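Long-range contacts in T cell receptor mu chain (Monodelphis domestica, PDB 7L15), which pairs with a gamma chain to form the marsupial gamma-mu T cell receptor, which probably takes part in antigen recognition: residues 75-80 against 90-95; 127-132 against 157-162; 14-19 against 117-122; 140-145 against 199-204. All blocks are in the same frame, centred on the assembly; numbering follows the deposited sequence.

Interaction 1: residues 75-80 against 90-95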
loop_
_atom_site.group_PDB
_atom_site.type_symbol
_atom_site.label_atom_id
_atom_site.label_comp_id
_atom_site.label_asym_id
_atom_site.label_seq_id
_atom_site.Cartn_x
_atom_site.Cartn_y
_atom_site.Cartn_z
ATOM N N GLY A 75 -3.186 22.012 -5.392
ATOM C CA GLY A 75 -3.772 23.233 -4.854
ATOM C C GLY A 75 -4.410 23.067 -3.482
ATOM O O GLY A 75 -4.325 23.962 -2.637
ATOM N N ARG A 76 -5.071 21.934 -3.245
ATOM C CA ARG A 76 -5.771 21.717 -1.981
ATOM C C ARG A 76 -4.820 21.464 -0.791
ATOM O O ARG A 76 -5.297 21.403 0.352
ATOM C CB ARG A 76 -6.768 20.562 -2.132
ATOM C CG ARG A 76 -6.126 19.199 -2.385
ATOM C CD ARG A 76 -7.125 18.105 -2.828
ATOM N NE ARG A 76 -6.382 16.849 -2.934
ATOM C CZ ARG A 76 -6.387 15.871 -2.030
ATOM N NH1 ARG A 76 -7.146 15.950 -0.940
ATOM N NH2 ARG A 76 -5.629 14.800 -2.230
ATOM N N ILE A 77 -3.507 21.372 -1.021
ATOM C CA ILE A 77 -2.501 21.062 0.001
ATOM C C ILE A 77 -1.655 22.302 0.277
ATOM O O ILE A 77 -1.135 22.921 -0.661
ATOM C CB ILE A 77 -1.595 19.913 -0.463
ATOM C CG1 ILE A 77 -2.425 18.649 -0.737
ATOM C CG2 ILE A 77 -0.424 19.682 0.541
ATOM C CD1 ILE A 77 -1.606 17.425 -1.073
ATOM N N THR A 78 -1.499 22.665 1.552
ATOM C CA THR A 78 -0.641 23.796 1.910
ATOM C C THR A 78 0.029 23.531 3.257
ATOM O O THR A 78 -0.393 22.673 4.033
ATOM C CB THR A 78 -1.405 25.138 1.978
ATOM O OG1 THR A 78 -2.513 25.012 2.866
ATOM C CG2 THR A 78 -1.932 25.585 0.599
ATOM N N SER A 79 1.085 24.288 3.527
ATOM C CA SER A 79 1.757 24.223 4.811
ATOM C C SER A 79 2.067 25.640 5.276
ATOM O O SER A 79 2.046 26.586 4.494
ATOM C CB SER A 79 3.028 23.376 4.729
ATOM O OG SER A 79 3.847 23.837 3.678
ATOM N N SER A 80 2.335 25.787 6.567
ATOM C CA SER A 80 2.598 27.108 7.121
ATOM C C SER A 80 3.392 26.938 8.406
ATOM O O SER A 80 3.555 25.822 8.916
ATOM C CB SER A 80 1.296 27.873 7.372
ATOM O OG SER A 80 0.453 27.137 8.240
ATOM N N LEU A 90 0.246 21.413 8.368
ATOM C CA LEU A 90 -0.189 20.887 7.088
ATOM C C LEU A 90 -1.691 21.084 6.978
ATOM O O LEU A 90 -2.429 20.887 7.949
ATOM C CB LEU A 90 0.170 19.408 6.950
ATOM C CG LEU A 90 -0.443 18.638 5.783
ATOM C CD1 LEU A 90 0.189 19.082 4.502
ATOM C CD2 LEU A 90 -0.250 17.130 5.945
ATOM N N GLN A 91 -2.150 21.484 5.805
ATOM C CA GLN A 91 -3.581 21.547 5.568
ATOM C C GLN A 91 -3.903 20.894 4.240
ATOM O O GLN A 91 -3.300 21.232 3.220
ATOM C CB GLN A 91 -4.105 22.976 5.579
ATOM C CG GLN A 91 -5.547 23.014 5.129
ATOM C CD GLN A 91 -6.149 24.403 5.153
ATOM O OE1 GLN A 91 -6.585 24.882 6.207
ATOM N NE2 GLN A 91 -6.192 25.054 3.985
ATOM N N ILE A 92 -4.838 19.946 4.259
ATOM C CA ILE A 92 -5.291 19.280 3.055
ATOM C C ILE A 92 -6.803 19.360 3.046
ATOM O O ILE A 92 -7.478 18.728 3.874
ATOM C CB ILE A 92 -4.818 17.827 2.956
ATOM C CG1 ILE A 92 -3.296 17.774 2.929
ATOM C CG2 ILE A 92 -5.328 17.201 1.669
ATOM C CD1 ILE A 92 -2.742 16.377 2.663
ATOM N N GLU A 93 -7.334 20.149 2.130
ATOM C CA GLU A 93 -8.769 20.272 1.987
ATOM C C GLU A 93 -9.290 19.133 1.146
ATOM O O GLU A 93 -8.552 18.520 0.370
ATOM C CB GLU A 93 -9.131 21.597 1.334
ATOM C CG GLU A 93 -8.544 22.766 2.060
ATOM C CD GLU A 93 -9.346 24.015 1.851
ATOM O OE1 GLU A 93 -8.782 24.976 1.302
ATOM O OE2 GLU A 93 -10.544 24.028 2.225
ATOM N N ASP A 94 -10.587 18.858 1.316
ATOM C CA ASP A 94 -11.330 17.933 0.461
ATOM C C ASP A 94 -10.729 16.528 0.494
ATOM O O ASP A 94 -10.449 15.924 -0.546
ATOM C CB ASP A 94 -11.426 18.461 -0.977
ATOM C CG ASP A 94 -12.516 17.757 -1.775
ATOM O OD1 ASP A 94 -13.328 17.053 -1.146
ATOM O OD2 ASP A 94 -12.566 17.891 -3.018
ATOM N N LEU A 95 -10.544 16.003 1.709
ATOM C CA LEU A 95 -9.963 14.677 1.874
ATOM C C LEU A 95 -10.774 13.622 1.134
ATOM O O LEU A 95 -12.009 13.662 1.102
ATOM C CB LEU A 95 -9.900 14.301 3.354
ATOM C CG LEU A 95 -8.882 14.976 4.268
ATOM C CD1 LEU A 95 -9.158 14.549 5.709
ATOM C CD2 LEU A 95 -7.486 14.579 3.840
HETATM O O HOH W 1 -4.775 23.901 1.905
#

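Interaction 2: residues 127-132 against 157-162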
loop_
_atom_site.group_PDB
_atom_site.type_symbol
_atom_site.label_atom_id
_atom_site.label_comp_id
_atom_site.label_asym_id
_atom_site.label_seq_id
_atom_site.Cartn_x
_atom_site.Cartn_y
_atom_site.Cartn_z
ATOM N N ILE A 127 -6.833 8.180 8.807
ATOM C CA ILE A 127 -7.781 7.266 8.173
ATOM C C ILE A 127 -8.925 8.101 7.618
ATOM O O ILE A 127 -9.618 8.790 8.373
ATOM C CB ILE A 127 -8.315 6.212 9.158
ATOM C CG1 ILE A 127 -7.184 5.325 9.674
ATOM C CG2 ILE A 127 -9.367 5.335 8.490
ATOM C CD1 ILE A 127 -7.563 4.594 10.946
ATOM N N VAL A 128 -9.125 8.047 6.310
ATOM C CA VAL A 128 -10.243 8.733 5.685
ATOM C C VAL A 128 -11.321 7.696 5.418
ATOM O O VAL A 128 -11.044 6.611 4.889
ATOM C CB VAL A 128 -9.817 9.446 4.392
ATOM C CG1 VAL A 128 -11.009 10.235 3.797
ATOM C CG2 VAL A 128 -8.648 10.413 4.678
ATOM N N GLU A 129 -12.539 8.006 5.806
ATOM C CA GLU A 129 -13.653 7.104 5.576
ATOM C C GLU A 129 -14.756 7.876 4.878
ATOM O O GLU A 129 -14.742 9.110 4.870
ATOM C CB GLU A 129 -14.148 6.485 6.887
ATOM C CG GLU A 129 -14.791 7.458 7.824
ATOM C CD GLU A 129 -15.125 6.812 9.159
ATOM O OE1 GLU A 129 -15.669 7.529 10.032
ATOM O OE2 GLU A 129 -14.834 5.592 9.324
ATOM N N PRO A 130 -15.681 7.185 4.221
ATOM C CA PRO A 130 -16.727 7.895 3.481
ATOM C C PRO A 130 -17.569 8.770 4.392
ATOM O O PRO A 130 -17.762 8.482 5.577
ATOM C CB PRO A 130 -17.568 6.768 2.865
ATOM C CG PRO A 130 -16.955 5.476 3.326
ATOM C CD PRO A 130 -15.599 5.764 3.846
ATOM N N ARG A 131 -18.059 9.865 3.832
ATOM C CA ARG A 131 -18.930 10.716 4.614
ATOM C C ARG A 131 -20.285 10.029 4.758
ATOM O O ARG A 131 -20.739 9.352 3.830
ATOM C CB ARG A 131 -19.057 12.107 3.995
ATOM C CG ARG A 131 -20.178 12.310 3.052
ATOM C CD ARG A 131 -19.642 12.779 1.713
ATOM N NE ARG A 131 -19.276 14.191 1.715
ATOM C CZ ARG A 131 -18.367 14.716 0.897
ATOM N NH1 ARG A 131 -17.720 13.935 0.039
ATOM N NH2 ARG A 131 -18.092 16.017 0.948
ATOM N N PRO A 132 -20.916 10.120 5.930
ATOM C CA PRO A 132 -22.203 9.452 6.125
ATOM C C PRO A 132 -23.242 9.959 5.138
ATOM O O PRO A 132 -23.187 11.094 4.652
ATOM C CB PRO A 132 -22.567 9.809 7.570
ATOM C CG PRO A 132 -21.234 10.043 8.236
ATOM C CD PRO A 132 -20.447 10.760 7.168
ATOM N N TYR A 157 -24.529 0.870 3.089
ATOM C CA TYR A 157 -24.034 1.857 3.994
ATOM C C TYR A 157 -25.018 1.802 5.155
ATOM O O TYR A 157 -26.229 1.700 4.906
ATOM C CB TYR A 157 -23.980 3.263 3.381
ATOM C CG TYR A 157 -23.298 4.194 4.354
ATOM C CD1 TYR A 157 -21.907 4.255 4.415
ATOM C CD2 TYR A 157 -24.035 4.944 5.271
ATOM C CE1 TYR A 157 -21.258 5.062 5.344
ATOM C CE2 TYR A 157 -23.383 5.769 6.218
ATOM C CZ TYR A 157 -21.994 5.817 6.237
ATOM O OH TYR A 157 -21.334 6.610 7.149
ATOM N N PRO A 158 -24.552 1.855 6.418
ATOM C CA PRO A 158 -23.158 1.880 6.875
ATOM C C PRO A 158 -22.471 0.503 6.728
ATOM O O PRO A 158 -23.098 -0.466 6.276
ATOM C CB PRO A 158 -23.286 2.285 8.360
ATOM C CG PRO A 158 -24.610 1.677 8.775
ATOM C CD PRO A 158 -25.498 1.792 7.552
ATOM N N LYS A 159 -21.207 0.416 7.149
ATOM C CA LYS A 159 -20.367 -0.737 6.829
ATOM C C LYS A 159 -20.680 -1.967 7.670
ATOM O O LYS A 159 -20.322 -3.073 7.258
ATOM C CB LYS A 159 -18.873 -0.389 7.007
ATOM C CG LYS A 159 -18.428 -0.329 8.461
ATOM C CD LYS A 159 -17.021 0.232 8.633
ATOM C CE LYS A 159 -17.060 1.715 8.933
ATOM N NZ LYS A 159 -15.999 2.136 9.897
ATOM N N GLU A 160 -21.298 -1.812 8.839
ATOM C CA GLU A 160 -21.554 -2.963 9.697
ATOM C C GLU A 160 -22.550 -3.906 9.019
ATOM O O GLU A 160 -23.639 -3.483 8.599
ATOM C CB GLU A 160 -22.076 -2.518 11.067
ATOM C CG GLU A 160 -21.057 -1.748 11.906
ATOM C CD GLU A 160 -20.876 -0.306 11.446
ATOM O OE1 GLU A 160 -21.797 0.222 10.797
ATOM O OE2 GLU A 160 -19.811 0.289 11.730
ATOM N N LEU A 161 -22.162 -5.178 8.881
ATOM C CA LEU A 161 -23.092 -6.217 8.449
ATOM C C LEU A 161 -22.609 -7.563 8.964
ATOM O O LEU A 161 -21.473 -7.719 9.413
ATOM C CB LEU A 161 -23.274 -6.254 6.918
ATOM C CG LEU A 161 -22.103 -6.256 5.919
ATOM C CD1 LEU A 161 -20.853 -6.911 6.463
ATOM C CD2 LEU A 161 -22.482 -6.928 4.615
ATOM N N HIS A 162 -23.486 -8.545 8.864
ATOM C CA HIS A 162 -23.183 -9.919 9.214
ATOM C C HIS A 162 -23.516 -10.775 8.007
ATOM O O HIS A 162 -24.586 -10.606 7.410
ATOM C CB HIS A 162 -23.989 -10.351 10.439
ATOM C CG HIS A 162 -23.559 -11.656 11.025
ATOM N ND1 HIS A 162 -24.151 -12.854 10.684
ATOM C CD2 HIS A 162 -22.616 -11.950 11.950
ATOM C CE1 HIS A 162 -23.587 -13.832 11.371
ATOM N NE2 HIS A 162 -22.656 -13.309 12.149
#

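Interaction 3: residues 14-19 against 117-122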
loop_
_atom_site.group_PDB
_atom_site.type_symbol
_atom_site.label_atom_id
_atom_site.label_comp_id
_atom_site.label_asym_id
_atom_site.label_seq_id
_atom_site.Cartn_x
_atom_site.Cartn_y
_atom_site.Cartn_z
ATOM N N GLU A 14 23.125 20.363 17.348
ATOM C CA GLU A 14 21.697 20.292 17.079
ATOM C C GLU A 14 21.253 18.840 17.108
ATOM O O GLU A 14 22.021 17.939 16.770
ATOM C CB GLU A 14 21.344 20.916 15.715
ATOM C CG GLU A 14 21.875 20.144 14.499
ATOM C CD GLU A 14 21.484 20.768 13.152
ATOM O OE1 GLU A 14 21.119 21.979 13.130
ATOM O OE2 GLU A 14 21.561 20.041 12.123
ATOM N N LYS A 15 20.011 18.632 17.529
ATOM C CA LYS A 15 19.301 17.375 17.333
ATOM C C LYS A 15 17.987 17.689 16.627
ATOM O O LYS A 15 17.382 18.737 16.874
ATOM C CB LYS A 15 19.046 16.665 18.667
ATOM N N THR A 16 17.561 16.815 15.717
ATOM C CA THR A 16 16.320 17.037 14.968
ATOM C C THR A 16 15.189 16.280 15.653
ATOM O O THR A 16 15.052 15.070 15.489
ATOM C CB THR A 16 16.465 16.598 13.517
ATOM O OG1 THR A 16 17.530 17.327 12.902
ATOM C CG2 THR A 16 15.165 16.844 12.771
ATOM N N LEU A 17 14.378 16.992 16.427
ATOM C CA LEU A 17 13.224 16.416 17.103
ATOM C C LEU A 17 11.965 16.918 16.404
ATOM O O LEU A 17 11.760 18.133 16.273
ATOM C CB LEU A 17 13.216 16.801 18.585
ATOM C CG LEU A 17 14.550 16.627 19.314
ATOM C CD1 LEU A 17 14.466 17.167 20.746
ATOM C CD2 LEU A 17 14.985 15.157 19.279
ATOM N N LEU A 18 11.127 15.991 15.965
ATOM C CA LEU A 18 9.897 16.324 15.252
ATOM C C LEU A 18 8.808 15.410 15.780
ATOM O O LEU A 18 9.017 14.196 15.869
ATOM C CB LEU A 18 10.042 16.133 13.727
ATOM C CG LEU A 18 11.296 16.665 13.004
ATOM C CD1 LEU A 18 11.466 15.968 11.666
ATOM C CD2 LEU A 18 11.193 18.150 12.786
ATOM N N THR A 19 7.656 15.983 16.109
ATOM C CA THR A 19 6.539 15.229 16.668
ATOM C C THR A 19 5.270 15.703 15.983
ATOM O O THR A 19 4.869 16.863 16.158
ATOM C CB THR A 19 6.444 15.429 18.184
ATOM O OG1 THR A 19 7.676 15.032 18.768
ATOM C CG2 THR A 19 5.344 14.585 18.768
ATOM N N LYS A 117 20.095 14.216 3.618
ATOM C CA LYS A 117 19.068 13.264 4.011
ATOM C C LYS A 117 17.837 13.987 4.545
ATOM O O LYS A 117 17.873 15.166 4.914
ATOM C CB LYS A 117 19.571 12.288 5.078
ATOM C CG LYS A 117 20.058 12.990 6.330
ATOM C CD LYS A 117 20.568 12.027 7.416
ATOM C CE LYS A 117 20.890 12.826 8.691
ATOM N NZ LYS A 117 21.121 11.998 9.913
ATOM N N LEU A 118 16.744 13.243 4.566
ATOM C CA LEU A 118 15.549 13.602 5.299
ATOM C C LEU A 118 15.607 12.886 6.640
ATOM O O LEU A 118 15.940 11.700 6.691
ATOM C CB LEU A 118 14.303 13.192 4.514
ATOM C CG LEU A 118 14.139 13.986 3.214
ATOM C CD1 LEU A 118 12.928 13.502 2.419
ATOM C CD2 LEU A 118 13.991 15.451 3.598
ATOM N N VAL A 119 15.368 13.627 7.721
ATOM C CA VAL A 119 15.099 13.052 9.031
ATOM C C VAL A 119 13.600 13.140 9.232
ATOM O O VAL A 119 12.999 14.190 8.969
ATOM C CB VAL A 119 15.861 13.773 10.162
ATOM C CG1 VAL A 119 15.641 13.051 11.505
ATOM C CG2 VAL A 119 17.326 13.816 9.866
ATOM N N PHE A 120 12.993 12.033 9.652
ATOM C CA PHE A 120 11.549 11.929 9.808
ATOM C C PHE A 120 11.180 11.758 11.278
ATOM O O PHE A 120 11.944 11.197 12.066
ATOM C CB PHE A 120 10.980 10.738 9.025
ATOM C CG PHE A 120 11.071 10.870 7.517
ATOM C CD1 PHE A 120 10.093 11.551 6.807
ATOM C CD2 PHE A 120 12.096 10.267 6.813
ATOM C CE1 PHE A 120 10.157 11.657 5.436
ATOM C CE2 PHE A 120 12.159 10.365 5.423
ATOM C CZ PHE A 120 11.191 11.061 4.744
ATOM N N GLY A 121 9.992 12.236 11.648
ATOM C CA GLY A 121 9.412 11.888 12.929
ATOM C C GLY A 121 8.646 10.580 12.843
ATOM O O GLY A 121 8.613 9.909 11.812
ATOM N N LEU A 122 8.007 10.220 13.959
ATOM C CA LEU A 122 7.207 9.002 13.984
ATOM C C LEU A 122 6.009 9.095 13.058
ATOM O O LEU A 122 5.511 8.064 12.591
ATOM C CB LEU A 122 6.742 8.694 15.409
ATOM C CG LEU A 122 7.918 8.348 16.329
ATOM C CD1 LEU A 122 7.520 8.434 17.785
ATOM C CD2 LEU A 122 8.426 6.952 15.997
#

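Interaction 4: residues 140-145 against 199-204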
loop_
_atom_site.group_PDB
_atom_site.type_symbol
_atom_site.label_atom_id
_atom_site.label_comp_id
_atom_site.label_asym_id
_atom_site.label_seq_id
_atom_site.Cartn_x
_atom_site.Cartn_y
_atom_site.Cartn_z
ATOM N N VAL A 140 -27.282 -8.922 -3.117
ATOM C CA VAL A 140 -26.500 -10.113 -2.806
ATOM C C VAL A 140 -26.483 -11.038 -4.018
ATOM O O VAL A 140 -27.538 -11.396 -4.547
ATOM C CB VAL A 140 -27.058 -10.840 -1.566
ATOM C CG1 VAL A 140 -26.258 -12.084 -1.270
ATOM C CG2 VAL A 140 -27.049 -9.897 -0.362
ATOM N N PHE A 141 -25.286 -11.447 -4.437
ATOM C CA PHE A 141 -25.126 -12.315 -5.595
ATOM C C PHE A 141 -24.212 -13.467 -5.242
ATOM O O PHE A 141 -23.152 -13.253 -4.645
ATOM C CB PHE A 141 -24.552 -11.538 -6.777
ATOM C CG PHE A 141 -25.294 -10.276 -7.057
ATOM C CD1 PHE A 141 -26.464 -10.299 -7.809
ATOM C CD2 PHE A 141 -24.851 -9.072 -6.548
ATOM C CE1 PHE A 141 -27.181 -9.116 -8.050
ATOM C CE2 PHE A 141 -25.554 -7.886 -6.799
ATOM C CZ PHE A 141 -26.719 -7.912 -7.554
ATOM N N LEU A 142 -24.612 -14.681 -5.629
ATOM C CA LEU A 142 -23.762 -15.855 -5.500
ATOM C C LEU A 142 -22.994 -16.079 -6.793
ATOM O O LEU A 142 -23.550 -15.951 -7.887
ATOM C CB LEU A 142 -24.590 -17.100 -5.177
ATOM C CG LEU A 142 -25.080 -17.322 -3.751
ATOM C CD1 LEU A 142 -26.080 -18.470 -3.740
ATOM C CD2 LEU A 142 -23.895 -17.636 -2.865
ATOM N N VAL A 143 -21.708 -16.411 -6.663
ATOM C CA VAL A 143 -20.873 -16.751 -7.805
ATOM C C VAL A 143 -20.059 -17.975 -7.431
ATOM O O VAL A 143 -19.634 -18.130 -6.281
ATOM C CB VAL A 143 -19.927 -15.603 -8.229
ATOM C CG1 VAL A 143 -19.362 -15.886 -9.628
ATOM C CG2 VAL A 143 -20.635 -14.251 -8.165
ATOM N N ARG A 144 -19.812 -18.828 -8.418
ATOM C CA ARG A 144 -19.149 -20.106 -8.215
ATOM C C ARG A 144 -17.994 -20.278 -9.191
ATOM O O ARG A 144 -18.024 -19.774 -10.313
ATOM C CB ARG A 144 -20.118 -21.272 -8.398
ATOM C CG ARG A 144 -20.370 -22.057 -7.151
ATOM C CD ARG A 144 -21.068 -23.357 -7.490
ATOM N NE ARG A 144 -21.492 -24.068 -6.291
ATOM C CZ ARG A 144 -22.700 -23.958 -5.749
ATOM N NH1 ARG A 144 -23.611 -23.164 -6.297
ATOM N NH2 ARG A 144 -22.995 -24.644 -4.656
ATOM N N ASP A 145 -16.959 -20.975 -8.732
ATOM C CA ASP A 145 -15.900 -21.480 -9.604
ATOM C C ASP A 145 -15.428 -22.779 -8.958
ATOM O O ASP A 145 -14.758 -22.752 -7.920
ATOM C CB ASP A 145 -14.768 -20.474 -9.763
ATOM C CG ASP A 145 -13.783 -20.866 -10.846
ATOM O OD1 ASP A 145 -14.211 -21.094 -11.997
ATOM O OD2 ASP A 145 -12.575 -20.925 -10.556
ATOM N N ASP A 199 -23.570 -28.664 -4.293
ATOM C CA ASP A 199 -24.299 -28.515 -3.040
ATOM C C ASP A 199 -25.203 -27.287 -3.089
ATOM O O ASP A 199 -24.916 -26.297 -3.770
ATOM C CB ASP A 199 -23.341 -28.412 -1.851
ATOM C CG ASP A 199 -22.654 -29.727 -1.534
ATOM O OD1 ASP A 199 -23.033 -30.756 -2.135
ATOM O OD2 ASP A 199 -21.734 -29.728 -0.681
ATOM N N ALA A 200 -26.323 -27.371 -2.378
ATOM C CA ALA A 200 -27.173 -26.206 -2.196
ATOM C C ALA A 200 -26.447 -25.195 -1.320
ATOM O O ALA A 200 -25.859 -25.551 -0.295
ATOM C CB ALA A 200 -28.509 -26.608 -1.566
ATOM N N ILE A 201 -26.456 -23.937 -1.734
ATOM C CA ILE A 201 -25.727 -22.900 -1.021
ATOM C C ILE A 201 -26.637 -21.694 -0.840
ATOM O O ILE A 201 -27.430 -21.355 -1.727
ATOM C CB ILE A 201 -24.413 -22.528 -1.754
ATOM C CG1 ILE A 201 -23.659 -21.441 -0.992
ATOM C CG2 ILE A 201 -24.665 -22.141 -3.208
ATOM C CD1 ILE A 201 -23.300 -21.871 0.411
ATOM N N THR A 202 -26.554 -21.077 0.331
ATOM C CA THR A 202 -27.302 -19.865 0.616
ATOM C C THR A 202 -26.353 -18.839 1.205
ATOM O O THR A 202 -25.607 -19.142 2.140
ATOM C CB THR A 202 -28.461 -20.125 1.593
ATOM O OG1 THR A 202 -29.455 -20.934 0.952
ATOM C CG2 THR A 202 -29.090 -18.807 2.039
ATOM N N CYS A 203 -26.375 -17.634 0.662
ATOM C CA CYS A 203 -25.666 -16.528 1.270
ATOM C C CYS A 203 -26.683 -15.617 1.930
ATOM O O CYS A 203 -27.641 -15.183 1.285
ATOM C CB CYS A 203 -24.849 -15.745 0.250
ATOM S SG CYS A 203 -23.895 -14.515 1.104
ATOM N N SER A 204 -26.473 -15.318 3.198
ATOM C CA SER A 204 -27.456 -14.590 3.974
ATOM C C SER A 204 -26.787 -13.399 4.642
ATOM O O SER A 204 -25.786 -13.564 5.349
ATOM C CB SER A 204 -28.102 -15.506 5.010
ATOM O OG SER A 204 -28.761 -14.724 5.986
#

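Interaction 1: residues 75-80 against 90-95
R76 sends CG between its backbone N and carbonyl carbon (chi1 66°), and from there the extended chain carries the guanidinium alongside the backbone of E93 and D94. The contact is the open end of an antiparallel beta hairpin in the immunoglobulin V-set domain, strands 77-82 and 87-92, corresponding to D and E of the fold. T78 and Q91 form its hydrogen-bonded pair, with T78 N to Q91 O and Q91 N to T78 O each 2.8 Å. The next ladder rung, E93 N to R76 O at 3.0 Å, runs on past the regular strands. R76 then answers with its side chain: NH1 donates to E93 O at 3.2 Å, with the acceptor close to the guanidinium plane. Around the same group, E74 takes NE and D99 takes NH2, so three acceptors fix its rotation; the R76-D99 salt bridge closes the bottom of the domain as in many V domains.

On the inward face, I77 and I92 run alongside each other into the core, CG1 of I77 3.9 Å from CG1 of I92. L90 crosses I77 obliquely through CD1, 4.1 Å from I77 CG2. These residues pack on T63 and L62 of strand 60-65 and on Y103, which places them in the domain core. The outward face carries T78 and Q91, again next to each other. Here a water bridges both strands: it donates to R76 O, pairs with T78 OG1 at 2.7 Å, and accepts from Q91 NE2 at 2.8 Å.

Interaction 2: residues 127-132 against 157-162
The ring of Y157 meets P132 at its hydroxyl end, where P132 CA lies oblique to the ring plane, neither squarely over a face nor at an edge. One face of the same ring is covered by P158 of its own segment, whose CB stands 4.0 Å above the plane of the Y157 ring, over its centre; the peptide bond between these two residues is cis. With CG anti to the backbone N (chi1 -173°), the tyrosine ring is thrown out from its loop toward residues 130-132. The touching atoms are few: Y157 OH is 3.1 Å from P132 CA and 3.5 Å from P132 CB, while P132 CB is 4.2 Å from Y157 CZ. The contact is a close approach of the phenol oxygen to the proline, with apolar packing of P132 CB on Y157 CZ.

A second point of touch is electrostatic. The extended E129 chain and the bent K159 chain cross at about a right angle, and E129 OE2 faces K159 NZ at 3.7 Å, a long salt bridge that probably adds only modest attraction at this surface position.

The two segments belong to different immunoglobulin domains, so the contact lies at the V-C elbow. Residues 127-132 run out of strand 124-129, beside T25 and Q27 of strand 17-27, whereas 157-162 link strands 148-156 and 162-167; Y187 of strand 187-194 packs on P130, Y157 and K159 together.

Interaction 3: residues 14-19 against 117-122
T16 and V119 reach toward each other tip to tip, with T16 CG2 4.0 Å from V119 CG1 and 4.1 Å from V119 CB. Both methyls get there by the same torsional choice: each stands anti to its own backbone N, at chi1 -175° for V119 CG1. The second point of contact is L18, whose CD1 is laid against the backbone of the other segment, 3.6 Å from V119 O and 4.0 Å from G121 N. At G121, which has no side chain, main chain comes close to main chain: L18 O is 3.8 Å from G121 CA, and the CA atoms of L18 and G121 are 5.0 Å apart.

Beyond this first shell, T16 is positioned by its other branch, since OG1 is hydrogen-bonded to R107, an arginine that also forms a salt bridge with E14. V119 is paired through its backbone with R107 on strand 101-109. L18 rests on C36 and C105, the two halves of the V-domain disulfide, and on F41. F120 turns to the other side of its strand, meeting W53 edge-to-face and packing on Y38 of the gamma chain.

Residues 117-122 hold the start of the Phe-Gly-X-Gly motif that joining segments contribute to strand G, while 17-19 open the first strand of the V domain. Neither a hydrogen bond nor a charge pair was found between the two segments, so their adhesion rests on methyl and backbone packing, with the polar groups at its margin directed to strand 101-109.

Interaction 4: residues 140-145 against 199-204
L142 and C203 face each other across the interior of the domain, the CD2 branch of L142 lying 3.8 Å from C203 CB. The other branch goes to I201: L142 CD1 comes at a slant onto the isoleucine, 4.0 Å from I201 CG2 and 3.8 Å from I201 O. One fork thus straddles two inward-pointing residues of strand 201-207. V140, two residues before L142, places CG1 at 4.1 Å from C203 SG, so the sulfur is lined by a methyl on this side while it is bonded to C151 of strand 148-156.

At the other end of the contact R144 and I201 pass each other head to tail, the arginine reaching toward 199-204 and the isoleucine toward 140-145. The extended arginine chain brings its guanidinium up to I201 CG2, 3.3 Å from NH2 and 3.4 Å from NH1, an oblique approach. I201 CG2 stands between its backbone N and carbonyl carbon (chi1 -180° for the CG1 branch), which turns this methyl toward the arginine. R144 NH2 also donates to D199 O at 2.7 Å, with D199 O near the guanidinium plane, but the angle of 118° at the hydrogen makes the bond weak; G196 O is another weak partner.

The axes of 140-145 and 201-204 approach to 7.9 Å, with their directions 144° apart, too far for direct pairing, as expected of strands in different layers. V143 and F141 turn outward to pack on the gamma chain. This is the two-layer sandwich of a C1-set domain, strand A over strand F, with the intersheet disulfide at its centre.

How the interactions relate
Interactions 1 and 3 both belong to the V-set domain, with centres about 22 Å apart and nearest atoms about 10 Å apart. Interaction 4 lies in the C1-set domain, its centre about 53 Å from that of interaction 3, and interaction 2 spans the elbow between the two domains. Interaction 2 is in direct touch with interaction 1, where L95 CB meets V128 CG1 at 4.2 Å; its nearest atoms come within about 4 Å of interaction 4 without touching. The segments of interactions 3 and 4 also adjoin the gamma chain, one in each domain. The N-acetylglucosamine attached to the protein lies about 11 Å from the side chain of S79 in interaction 1.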